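PDB 1VBL: pectate lyase 47 from Bacillus sp. TS-47, which probably cleaves pectate (polygalacturonate) by calcium-dependent beta-elimination, as a heat-stable, secreted lyase of polysaccharide lyase family 1. Local coordinates for residues N277-V282 / N299-S304; L286-F291 / F311-G316; F291-I296 / F320-A325. All blocks are in the same frame, centred on the assembly; numbering follows the deposited sequence.

Contact 1 of 3, residues N277-V282 / N299-S304; sequences NYYKNV and NYYEFS
Tyr279 and Tyr301 lie side by side on one face of two parallel strands, their rings turned only 6° from each other but slid apart so that they barely overlap. The CD1 corner of Tyr279 fits obliquely beside Tyr301 CE2, 3.4 Å away. With CG anti to the carbonyl carbon (chi1 near -60°), both rings lean the same way, and one water joins the two hydroxyls; Tyr301 OH also bonds to Trp315 NE1. Phe303 follows in the same row. The edge of its ring meets Val282 O, while CE2 nestles against the methyl CG2 of Val282 just past the corner of the chain.

On the reverse face Tyr278 and Tyr300 again point alike, but their planes are 39° apart, and Tyr278 CE2 fits beside Tyr300 CD2. Beyond them the extended Glu302 fills the hollow between Tyr278 and Lys280. Its OE2 takes the Tyr278 hydroxyl, 2.9 Å from OH and above the carboxylate plane, together with a salt bridge from Lys280 NZ whose very short modelled length is doubtful. Its OE1 accepts from Tyr300 OH at 2.6 Å, so both oxygens are gripped in this partly exposed corner, where long polar chains suit better than apolar ones.

At the other end the amides of Asn277 and Asn299 repeat each other, their planes nearly parallel, and Asn299 OD1 accepts from both Asn277 N (2.9 Å) and Asn277 ND2 (3.1 Å). Asn277 OD1 in turn accepts from Asn246 N of the preceding strand. At the corner, Asn281 OD1 reaches across to Ser304 N. Asparagine, able to bond rung to rung and to adopt the positive phi of Asn281, fits both places. Such aligned asparagine and aromatic ladders on in-register parallel strands are characteristic of the right-handed parallel beta-helix of pectate lyases.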
loop_
_atom_site.group_PDB
_atom_site.type_symbol
_atom_site.label_atom_id
_atom_site.label_comp_id
_atom_site.label_asym_id
_atom_site.label_seq_id
_atom_site.Cartn_x
_atom_site.Cartn_y
_atom_site.Cartn_z
ATOM N N ASN A 277 12.787 1.312 1.783
ATOM C CA ASN A 277 11.892 0.473 1.009
ATOM C C ASN A 277 12.453 0.395 -0.399
ATOM O O ASN A 277 13.117 1.319 -0.871
ATOM C CB ASN A 277 10.475 1.057 0.996
ATOM C CG ASN A 277 9.842 1.057 2.374
ATOM O OD1 ASN A 277 9.555 -0.000 2.939
ATOM N ND2 ASN A 277 9.634 2.244 2.929
ATOM N N TYR A 278 12.186 -0.722 -1.055
ATOM C CA TYR A 278 12.659 -0.967 -2.405
ATOM C C TYR A 278 11.463 -0.901 -3.356
ATOM O O TYR A 278 10.621 -1.801 -3.359
ATOM C CB TYR A 278 13.299 -2.357 -2.444
ATOM C CG TYR A 278 14.091 -2.729 -3.682
ATOM C CD1 TYR A 278 14.808 -3.926 -3.714
ATOM C CD2 TYR A 278 14.119 -1.914 -4.818
ATOM C CE1 TYR A 278 15.532 -4.309 -4.834
ATOM C CE2 TYR A 278 14.847 -2.292 -5.959
ATOM C CZ TYR A 278 15.550 -3.497 -5.952
ATOM O OH TYR A 278 16.277 -3.904 -7.048
ATOM N N TYR A 279 11.373 0.179 -4.133
ATOM C CA TYR A 279 10.293 0.331 -5.105
ATOM C C TYR A 279 10.888 -0.056 -6.451
ATOM O O TYR A 279 11.793 0.612 -6.953
ATOM C CB TYR A 279 9.786 1.777 -5.159
ATOM C CG TYR A 279 9.178 2.256 -3.862
ATOM C CD1 TYR A 279 9.973 2.824 -2.868
ATOM C CD2 TYR A 279 7.810 2.117 -3.617
ATOM C CE1 TYR A 279 9.427 3.244 -1.664
ATOM C CE2 TYR A 279 7.251 2.530 -2.408
ATOM C CZ TYR A 279 8.069 3.094 -1.437
ATOM O OH TYR A 279 7.536 3.522 -0.244
ATOM N N LYS A 280 10.380 -1.138 -7.029
ATOM C CA LYS A 280 10.898 -1.625 -8.297
ATOM C C LYS A 280 9.810 -1.891 -9.325
ATOM O O LYS A 280 8.933 -2.736 -9.130
ATOM C CB LYS A 280 11.711 -2.904 -8.068
ATOM C CG LYS A 280 12.303 -3.512 -9.341
ATOM C CD LYS A 280 13.198 -4.698 -9.007
ATOM C CE LYS A 280 13.751 -5.361 -10.261
ATOM N NZ LYS A 280 14.543 -4.423 -11.104
ATOM N N ASN A 281 9.884 -1.157 -10.425
ATOM C CA ASN A 281 8.931 -1.309 -11.503
ATOM C C ASN A 281 7.480 -1.203 -11.044
ATOM O O ASN A 281 6.671 -2.116 -11.255
ATOM C CB ASN A 281 9.188 -2.636 -12.230
ATOM C CG ASN A 281 10.576 -2.688 -12.853
ATOM O OD1 ASN A 281 11.100 -1.663 -13.283
ATOM N ND2 ASN A 281 11.171 -3.876 -12.911
ATOM N N VAL A 282 7.171 -0.085 -10.391
ATOM C CA VAL A 282 5.814 0.205 -9.948
ATOM C C VAL A 282 5.417 1.474 -10.706
ATOM O O VAL A 282 6.266 2.133 -11.310
ATOM C CB VAL A 282 5.721 0.401 -8.416
ATOM C CG1 VAL A 282 5.870 -0.954 -7.723
ATOM C CG2 VAL A 282 6.805 1.363 -7.932
ATOM N N ASN A 299 15.113 5.518 0.645
ATOM C CA ASN A 299 14.354 4.573 -0.160
ATOM C C ASN A 299 15.051 4.461 -1.504
ATOM O O ASN A 299 15.695 5.409 -1.953
ATOM C CB ASN A 299 12.918 5.056 -0.353
ATOM C CG ASN A 299 12.136 5.062 0.941
ATOM O OD1 ASN A 299 11.806 4.004 1.490
ATOM N ND2 ASN A 299 11.850 6.255 1.449
ATOM N N TYR A 300 14.937 3.294 -2.128
ATOM C CA TYR A 300 15.543 3.054 -3.427
ATOM C C TYR A 300 14.426 2.796 -4.439
ATOM O O TYR A 300 13.608 1.892 -4.249
ATOM C CB TYR A 300 16.488 1.851 -3.348
ATOM C CG TYR A 300 17.117 1.475 -4.676
ATOM C CD1 TYR A 300 17.748 2.433 -5.468
ATOM C CD2 TYR A 300 17.079 0.158 -5.138
ATOM C CE1 TYR A 300 18.329 2.094 -6.693
ATOM C CE2 TYR A 300 17.653 -0.195 -6.363
ATOM C CZ TYR A 300 18.274 0.775 -7.133
ATOM O OH TYR A 300 18.822 0.436 -8.348
ATOM N N TYR A 301 14.386 3.611 -5.491
ATOM C CA TYR A 301 13.368 3.500 -6.537
ATOM C C TYR A 301 14.090 3.085 -7.813
ATOM O O TYR A 301 15.015 3.764 -8.257
ATOM C CB TYR A 301 12.663 4.846 -6.752
ATOM C CG TYR A 301 12.097 5.468 -5.493
ATOM C CD1 TYR A 301 12.929 6.111 -4.577
ATOM C CD2 TYR A 301 10.730 5.411 -5.214
ATOM C CE1 TYR A 301 12.417 6.683 -3.414
ATOM C CE2 TYR A 301 10.206 5.982 -4.048
ATOM C CZ TYR A 301 11.058 6.612 -3.155
ATOM O OH TYR A 301 10.565 7.157 -1.991
ATOM N N GLU A 302 13.655 1.978 -8.404
ATOM C CA GLU A 302 14.309 1.444 -9.591
ATOM C C GLU A 302 13.290 1.129 -10.672
ATOM O O GLU A 302 12.353 0.364 -10.447
ATOM C CB GLU A 302 15.081 0.188 -9.177
ATOM C CG GLU A 302 15.793 -0.563 -10.273
ATOM C CD GLU A 302 16.496 -1.787 -9.719
ATOM O OE1 GLU A 302 17.638 -1.661 -9.227
ATOM O OE2 GLU A 302 15.894 -2.876 -9.755
ATOM N N PHE A 303 13.480 1.715 -11.852
ATOM C CA PHE A 303 12.536 1.506 -12.941
ATOM C C PHE A 303 13.181 1.168 -14.276
ATOM O O PHE A 303 14.215 1.724 -14.643
ATOM C CB PHE A 303 11.660 2.752 -13.115
ATOM C CG PHE A 303 11.093 3.284 -11.825
ATOM C CD1 PHE A 303 11.801 4.216 -11.072
ATOM C CD2 PHE A 303 9.856 2.842 -11.355
ATOM C CE1 PHE A 303 11.290 4.708 -9.870
ATOM C CE2 PHE A 303 9.335 3.324 -10.157
ATOM C CZ PHE A 303 10.055 4.262 -9.411
ATOM N N SER A 304 12.548 0.250 -14.996
ATOM C CA SER A 304 13.008 -0.166 -16.315
ATOM C C SER A 304 11.863 0.066 -17.292
ATOM O O SER A 304 10.722 -0.301 -17.016
ATOM C CB SER A 304 13.380 -1.648 -16.317
ATOM O OG SER A 304 13.612 -2.097 -17.644
HETATM O O HOH W 1 8.612 6.165 -0.350
#

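Contact 2 of 3, residues L286-F291 / F311-G316; sequences LPRVRF and FQYAWG
The indole of Trp315 meets Leu286 with its edge: CD1 lies 3.3 Å from Leu286 O, near the ring plane, while Pro287 CD approaches obliquely. Its NE1 is held by Tyr301 OH, and the ring of Phe330 packs against it edge to face. The Tyr313 ring is turned 80° from the guanidinium of Arg288 and brings only its hydroxyl to that chain, with OH 3.5 Å from Arg288 CB. Arg288 and Arg290 each lie over a face of the other's guanidinium, Arg288 NH1 over the centre and Arg290 NH2 toward the rim; a salt bridge from Arg290 to Asp261 probably eases the like charges. Trp345 makes a cation-pi contact with Arg288; a long arginine can thus combine apolar methylenes with a flat charged end.

Leu286 lays its side chain along Ala314, with CD1 3.9 Å from Ala314 CB, while its N donates to Ala314 O (2.6 Å). With an alanine here, the contact of CD1 with Ala314 would probably be lost and a gap left beside the Ala314 methyl.

After the cis peptide bond before Pro287, the strands join in parallel. Gly316 N bonds to Pro287 O, and Val289 N gives a nearly straight bond (178°) to Gly316 O, 2.8 Å away. Glycine suits this rung, because a CB at Gly316 would collide with Arg288 CG. Successive short parallel strands, 253-257, 288-289, 315-318 and 342-345, make this one of the sheets of the parallel beta-helix.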
loop_
_atom_site.group_PDB
_atom_site.type_symbol
_atom_site.label_atom_id
_atom_site.label_comp_id
_atom_site.label_asym_id
_atom_site.label_seq_id
_atom_site.Cartn_x
_atom_site.Cartn_y
_atom_site.Cartn_z
ATOM N N LEU A 286 4.185 6.707 -4.571
ATOM C CA LEU A 286 5.331 6.152 -3.857
ATOM C C LEU A 286 5.929 7.047 -2.768
ATOM O O LEU A 286 7.147 7.178 -2.682
ATOM C CB LEU A 286 6.431 5.809 -4.866
ATOM C CG LEU A 286 5.972 5.188 -6.188
ATOM C CD1 LEU A 286 7.185 4.921 -7.080
ATOM C CD2 LEU A 286 5.218 3.891 -5.909
ATOM N N PRO A 287 5.095 7.644 -1.900
ATOM C CA PRO A 287 3.636 7.566 -1.821
ATOM C C PRO A 287 2.978 8.847 -2.341
ATOM O O PRO A 287 3.665 9.776 -2.754
ATOM C CB PRO A 287 3.410 7.419 -0.330
ATOM C CG PRO A 287 4.385 8.447 0.202
ATOM C CD PRO A 287 5.637 8.257 -0.670
ATOM N N ARG A 288 1.646 8.876 -2.318
ATOM C CA ARG A 288 0.877 10.061 -2.704
ATOM C C ARG A 288 0.372 10.549 -1.349
ATOM O O ARG A 288 -0.325 9.819 -0.646
ATOM C CB ARG A 288 -0.314 9.702 -3.586
ATOM C CG ARG A 288 -1.104 10.929 -4.055
ATOM C CD ARG A 288 -2.488 10.531 -4.553
ATOM N NE ARG A 288 -3.184 11.616 -5.248
ATOM C CZ ARG A 288 -3.589 12.753 -4.686
ATOM N NH1 ARG A 288 -3.376 12.987 -3.397
ATOM N NH2 ARG A 288 -4.223 13.659 -5.423
ATOM N N VAL A 289 0.711 11.780 -0.987
ATOM C CA VAL A 289 0.346 12.304 0.327
ATOM C C VAL A 289 -0.580 13.510 0.414
ATOM O O VAL A 289 -0.492 14.433 -0.390
ATOM C CB VAL A 289 1.624 12.683 1.108
ATOM C CG1 VAL A 289 1.262 13.150 2.509
ATOM C CG2 VAL A 289 2.584 11.502 1.145
ATOM N N ARG A 290 -1.447 13.485 1.423
ATOM C CA ARG A 290 -2.358 14.579 1.729
ATOM C C ARG A 290 -2.256 14.790 3.252
ATOM O O ARG A 290 -2.229 13.821 4.005
ATOM C CB ARG A 290 -3.820 14.221 1.411
ATOM C CG ARG A 290 -4.196 14.057 -0.075
ATOM C CD ARG A 290 -5.697 13.726 -0.182
ATOM N NE ARG A 290 -6.253 13.813 -1.536
ATOM C CZ ARG A 290 -6.445 12.776 -2.354
ATOM N NH1 ARG A 290 -6.129 11.546 -1.974
ATOM N NH2 ARG A 290 -6.971 12.972 -3.559
ATOM N N PHE A 291 -2.068 15.987 3.883
ATOM C CA PHE A 291 -2.171 16.476 5.267
ATOM C C PHE A 291 -1.105 16.184 6.296
ATOM O O PHE A 291 -0.837 17.040 7.126
ATOM C CB PHE A 291 -3.494 16.018 5.877
ATOM C CG PHE A 291 -4.685 16.430 5.083
ATOM C CD1 PHE A 291 -5.138 17.745 5.109
ATOM C CD2 PHE A 291 -5.311 15.515 4.256
ATOM C CE1 PHE A 291 -6.202 18.135 4.317
ATOM C CE2 PHE A 291 -6.369 15.889 3.465
ATOM C CZ PHE A 291 -6.819 17.201 3.489
ATOM N N PHE A 311 5.829 3.800 -15.657
ATOM C CA PHE A 311 6.103 4.670 -14.525
ATOM C C PHE A 311 5.419 5.998 -14.786
ATOM O O PHE A 311 5.540 6.556 -15.877
ATOM C CB PHE A 311 7.606 4.895 -14.349
ATOM C CG PHE A 311 7.940 5.991 -13.372
ATOM C CD1 PHE A 311 8.265 7.271 -13.820
ATOM C CD2 PHE A 311 7.902 5.752 -12.005
ATOM C CE1 PHE A 311 8.547 8.295 -12.917
ATOM C CE2 PHE A 311 8.182 6.773 -11.089
ATOM C CZ PHE A 311 8.505 8.044 -11.546
ATOM N N GLN A 312 4.696 6.502 -13.792
ATOM C CA GLN A 312 4.004 7.775 -13.941
ATOM C C GLN A 312 4.664 8.833 -13.061
ATOM O O GLN A 312 5.066 9.891 -13.545
ATOM C CB GLN A 312 2.526 7.632 -13.556
ATOM C CG GLN A 312 1.700 8.881 -13.849
ATOM C CD GLN A 312 0.274 8.783 -13.335
ATOM O OE1 GLN A 312 -0.404 7.774 -13.539
ATOM N NE2 GLN A 312 -0.193 9.839 -12.673
ATOM N N TYR A 313 4.768 8.543 -11.767
ATOM C CA TYR A 313 5.393 9.467 -10.823
ATOM C C TYR A 313 5.690 8.727 -9.524
ATOM O O TYR A 313 5.149 7.646 -9.277
ATOM C CB TYR A 313 4.466 10.662 -10.555
ATOM C CG TYR A 313 3.306 10.371 -9.629
ATOM C CD1 TYR A 313 3.451 10.480 -8.246
ATOM C CD2 TYR A 313 2.062 9.984 -10.132
ATOM C CE1 TYR A 313 2.391 10.213 -7.384
ATOM C CE2 TYR A 313 0.989 9.711 -9.275
ATOM C CZ TYR A 313 1.164 9.831 -7.905
ATOM O OH TYR A 313 0.119 9.582 -7.050
ATOM N N ALA A 314 6.552 9.304 -8.692
ATOM C CA ALA A 314 6.902 8.672 -7.428
ATOM C C ALA A 314 6.260 9.391 -6.248
ATOM O O ALA A 314 5.419 8.824 -5.551
ATOM C CB ALA A 314 8.420 8.643 -7.259
ATOM N N TRP A 315 6.647 10.645 -6.035
ATOM C CA TRP A 315 6.118 11.420 -4.918
ATOM C C TRP A 315 4.934 12.309 -5.284
ATOM O O TRP A 315 5.067 13.266 -6.052
ATOM C CB TRP A 315 7.230 12.269 -4.304
ATOM C CG TRP A 315 8.378 11.455 -3.776
ATOM C CD1 TRP A 315 8.340 10.154 -3.359
ATOM C CD2 TRP A 315 9.721 11.907 -3.567
ATOM N NE1 TRP A 315 9.581 9.767 -2.902
ATOM C CE2 TRP A 315 10.445 10.824 -3.018
ATOM C CE3 TRP A 315 10.382 13.122 -3.788
ATOM C CZ2 TRP A 315 11.802 10.920 -2.685
ATOM C CZ3 TRP A 315 11.731 13.218 -3.458
ATOM C CH2 TRP A 315 12.425 12.120 -2.911
ATOM N N GLY A 316 3.775 11.979 -4.722
ATOM C CA GLY A 316 2.576 12.750 -4.982
ATOM C C GLY A 316 2.369 13.778 -3.888
ATOM O O GLY A 316 2.092 13.430 -2.738
#

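Contact 3 of 3, residues F291-I296 / F320-A325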
loop_
_atom_site.group_PDB
_atom_site.type_symbol
_atom_site.label_atom_id
_atom_site.label_comp_id
_atom_site.label_asym_id
_atom_site.label_seq_id
_atom_site.Cartn_x
_atom_site.Cartn_y
_atom_site.Cartn_z
ATOM N N PHE A 291 -2.068 15.987 3.883
ATOM C CA PHE A 291 -2.171 16.476 5.267
ATOM C C PHE A 291 -1.105 16.184 6.296
ATOM O O PHE A 291 -0.837 17.040 7.126
ATOM C CB PHE A 291 -3.494 16.018 5.877
ATOM C CG PHE A 291 -4.685 16.430 5.083
ATOM C CD1 PHE A 291 -5.138 17.745 5.109
ATOM C CD2 PHE A 291 -5.311 15.515 4.256
ATOM C CE1 PHE A 291 -6.202 18.135 4.317
ATOM C CE2 PHE A 291 -6.369 15.889 3.465
ATOM C CZ PHE A 291 -6.819 17.201 3.489
ATOM N N GLY A 292 -0.448 14.836 5.850
ATOM C CA GLY A 292 0.560 14.421 6.796
ATOM C C GLY A 292 2.003 14.838 6.704
ATOM O O GLY A 292 2.525 15.141 5.634
ATOM N N GLN A 293 2.628 14.853 7.874
ATOM C CA GLN A 293 4.043 15.133 8.000
ATOM C C GLN A 293 4.591 13.737 7.747
ATOM O O GLN A 293 4.605 12.879 8.634
ATOM C CB GLN A 293 4.367 15.620 9.409
ATOM C CG GLN A 293 3.919 17.063 9.618
ATOM C CD GLN A 293 4.243 17.611 10.995
ATOM O OE1 GLN A 293 4.196 18.824 11.209
ATOM N NE2 GLN A 293 4.562 16.733 11.934
ATOM N N VAL A 294 4.990 13.511 6.501
ATOM C CA VAL A 294 5.504 12.223 6.075
ATOM C C VAL A 294 7.005 12.302 5.825
ATOM O O VAL A 294 7.474 13.109 5.019
ATOM C CB VAL A 294 4.781 11.757 4.790
ATOM C CG1 VAL A 294 5.355 10.428 4.328
ATOM C CG2 VAL A 294 3.276 11.619 5.059
ATOM N N HIS A 295 7.742 11.457 6.536
ATOM C CA HIS A 295 9.196 11.399 6.430
ATOM C C HIS A 295 9.563 10.280 5.460
ATOM O O HIS A 295 9.262 9.106 5.701
ATOM C CB HIS A 295 9.809 11.120 7.805
ATOM C CG HIS A 295 11.287 11.366 7.873
ATOM N ND1 HIS A 295 12.067 10.912 8.914
ATOM C CD2 HIS A 295 12.116 12.050 7.050
ATOM C CE1 HIS A 295 13.315 11.307 8.731
ATOM N NE2 HIS A 295 13.372 12.001 7.609
ATOM N N ILE A 296 10.214 10.655 4.366
ATOM C CA ILE A 296 10.612 9.709 3.330
ATOM C C ILE A 296 12.128 9.722 3.208
ATOM O O ILE A 296 12.695 10.696 2.716
ATOM C CB ILE A 296 10.006 10.125 1.970
ATOM C CG1 ILE A 296 8.481 10.222 2.096
ATOM C CG2 ILE A 296 10.420 9.145 0.884
ATOM C CD1 ILE A 296 7.796 10.690 0.823
ATOM N N PHE A 320 -2.227 20.105 1.473
ATOM C CA PHE A 320 -1.702 20.276 2.819
ATOM C C PHE A 320 -0.664 19.251 3.249
ATOM O O PHE A 320 -0.442 19.062 4.442
ATOM C CB PHE A 320 -2.851 20.284 3.831
ATOM C CG PHE A 320 -3.945 21.254 3.494
ATOM C CD1 PHE A 320 -5.118 20.815 2.889
ATOM C CD2 PHE A 320 -3.787 22.613 3.746
ATOM C CE1 PHE A 320 -6.122 21.715 2.540
ATOM C CE2 PHE A 320 -4.787 23.525 3.400
ATOM C CZ PHE A 320 -5.956 23.075 2.794
ATOM N N SER A 321 -0.024 18.594 2.290
ATOM C CA SER A 321 0.980 17.597 2.633
ATOM C C SER A 321 2.245 18.266 3.159
ATOM O O SER A 321 2.548 19.412 2.817
ATOM C CB SER A 321 1.311 16.736 1.411
ATOM O OG SER A 321 1.666 17.544 0.301
ATOM N N GLN A 322 2.975 17.552 4.005
ATOM C CA GLN A 322 4.213 18.073 4.560
ATOM C C GLN A 322 5.287 17.003 4.424
ATOM O O GLN A 322 5.788 16.460 5.412
ATOM C CB GLN A 322 4.022 18.466 6.027
ATOM C CG GLN A 322 3.057 19.630 6.233
ATOM C CD GLN A 322 2.985 20.080 7.681
ATOM O OE1 GLN A 322 3.979 20.527 8.255
ATOM N NE2 GLN A 322 1.805 19.961 8.280
ATOM N N ILE A 323 5.628 16.698 3.181
ATOM C CA ILE A 323 6.643 15.693 2.901
ATOM C C ILE A 323 8.040 16.215 3.230
ATOM O O ILE A 323 8.378 17.355 2.918
ATOM C CB ILE A 323 6.608 15.281 1.413
ATOM C CG1 ILE A 323 5.286 14.573 1.108
ATOM C CG2 ILE A 323 7.806 14.387 1.085
ATOM C CD1 ILE A 323 4.999 14.409 -0.375
ATOM N N TYR A 324 8.839 15.373 3.875
ATOM C CA TYR A 324 10.217 15.712 4.213
ATOM C C TYR A 324 11.009 14.515 3.687
ATOM O O TYR A 324 11.033 13.454 4.310
ATOM C CB TYR A 324 10.376 15.856 5.732
ATOM C CG TYR A 324 11.661 16.533 6.171
ATOM C CD1 TYR A 324 12.896 15.890 6.045
ATOM C CD2 TYR A 324 11.642 17.823 6.711
ATOM C CE1 TYR A 324 14.082 16.516 6.449
ATOM C CE2 TYR A 324 12.821 18.457 7.117
ATOM C CZ TYR A 324 14.035 17.799 6.983
ATOM O OH TYR A 324 15.197 18.421 7.386
ATOM N N ALA A 325 11.633 14.690 2.523
ATOM C CA ALA A 325 12.392 13.624 1.871
ATOM C C ALA A 325 13.902 13.781 2.021
ATOM O O ALA A 325 14.454 14.847 1.754
ATOM C CB ALA A 325 12.021 13.568 0.388
#
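Phe291 and Phe320 meet rim to rim just before the two segments run into strands, neither ring over the face of the other, with planes 17° apart. From CB the Phe291 side chain runs with CG anti to the carbonyl carbon (chi1 -56°), which carries the ring back beside its partner although the CB itself starts out away from it. CD1 then meets Phe320 CB at 3.6 Å, CE1 comes closest to the ring at 3.2 Å from Phe320 CD1, and CZ still lies near that same atom. In the backbone, Phe291 CA makes a CA-H...O contact with Phe320 O. Broad rings suit this end because one can shield the other's rim: Phe320 is exposed while Phe291 is buried.

Further on, the segments pair in parallel, their strand axes 4.6 Å apart. The first two bonds, Gln322 N to Gly292 O and Val294 N to Gln322 O, reach their carbonyls from well above the plane. The next two are more regular: Tyr324 N to Val294 O and Ile296 N to Tyr324 O, the latter 2.9 Å long. Gln293 and Gln322 run side by side on one face, with amides 85° apart; Gln293 CG packs against Gln322 CD at 3.7 Å, while the two OE1 atoms, both acceptors, come close without bonding.

His295, on that face too, puts the edge of its imidazole against Tyr324 O, 3.3 Å from CD2, while NE2 bonds to Gln326. Ile296 and Ile323 fill the opposite face: CD1 of Ile296 touches CG2 of Ile323, and Ala325 is small enough to sit beside Ile296. This row packs on Trp315 and Val289 of the neighbouring sheet, as in-register strands of successive turns do in the parallel beta-helix of polysaccharide lyase family 1.

In the fold
Strand 293-303 runs through the group: its start forms contact 3 with strand 322-332, and its end forms contact 1 with strand 272-280, their centres about 20 Å apart. Contact 2 belongs to a different sheet of the beta-helix and faces both across the interior. Phe303 CE2 packs 3.4 Å from Phe311 CD2 between contacts 1 and 2, and Pro287 CD lies 3.6 Å from Ile296 CD1 between contacts 2 and 3. The calcium site is formed by Asp190, Asp229 and Asp233. Side chain to side chain, Arg288 of contact 2 is about 8 Å from Asp233 and Tyr279 of contact 1 about 10 Å; Arg288 is about 11 Å from the ion, whereas contact 3 lies away from it.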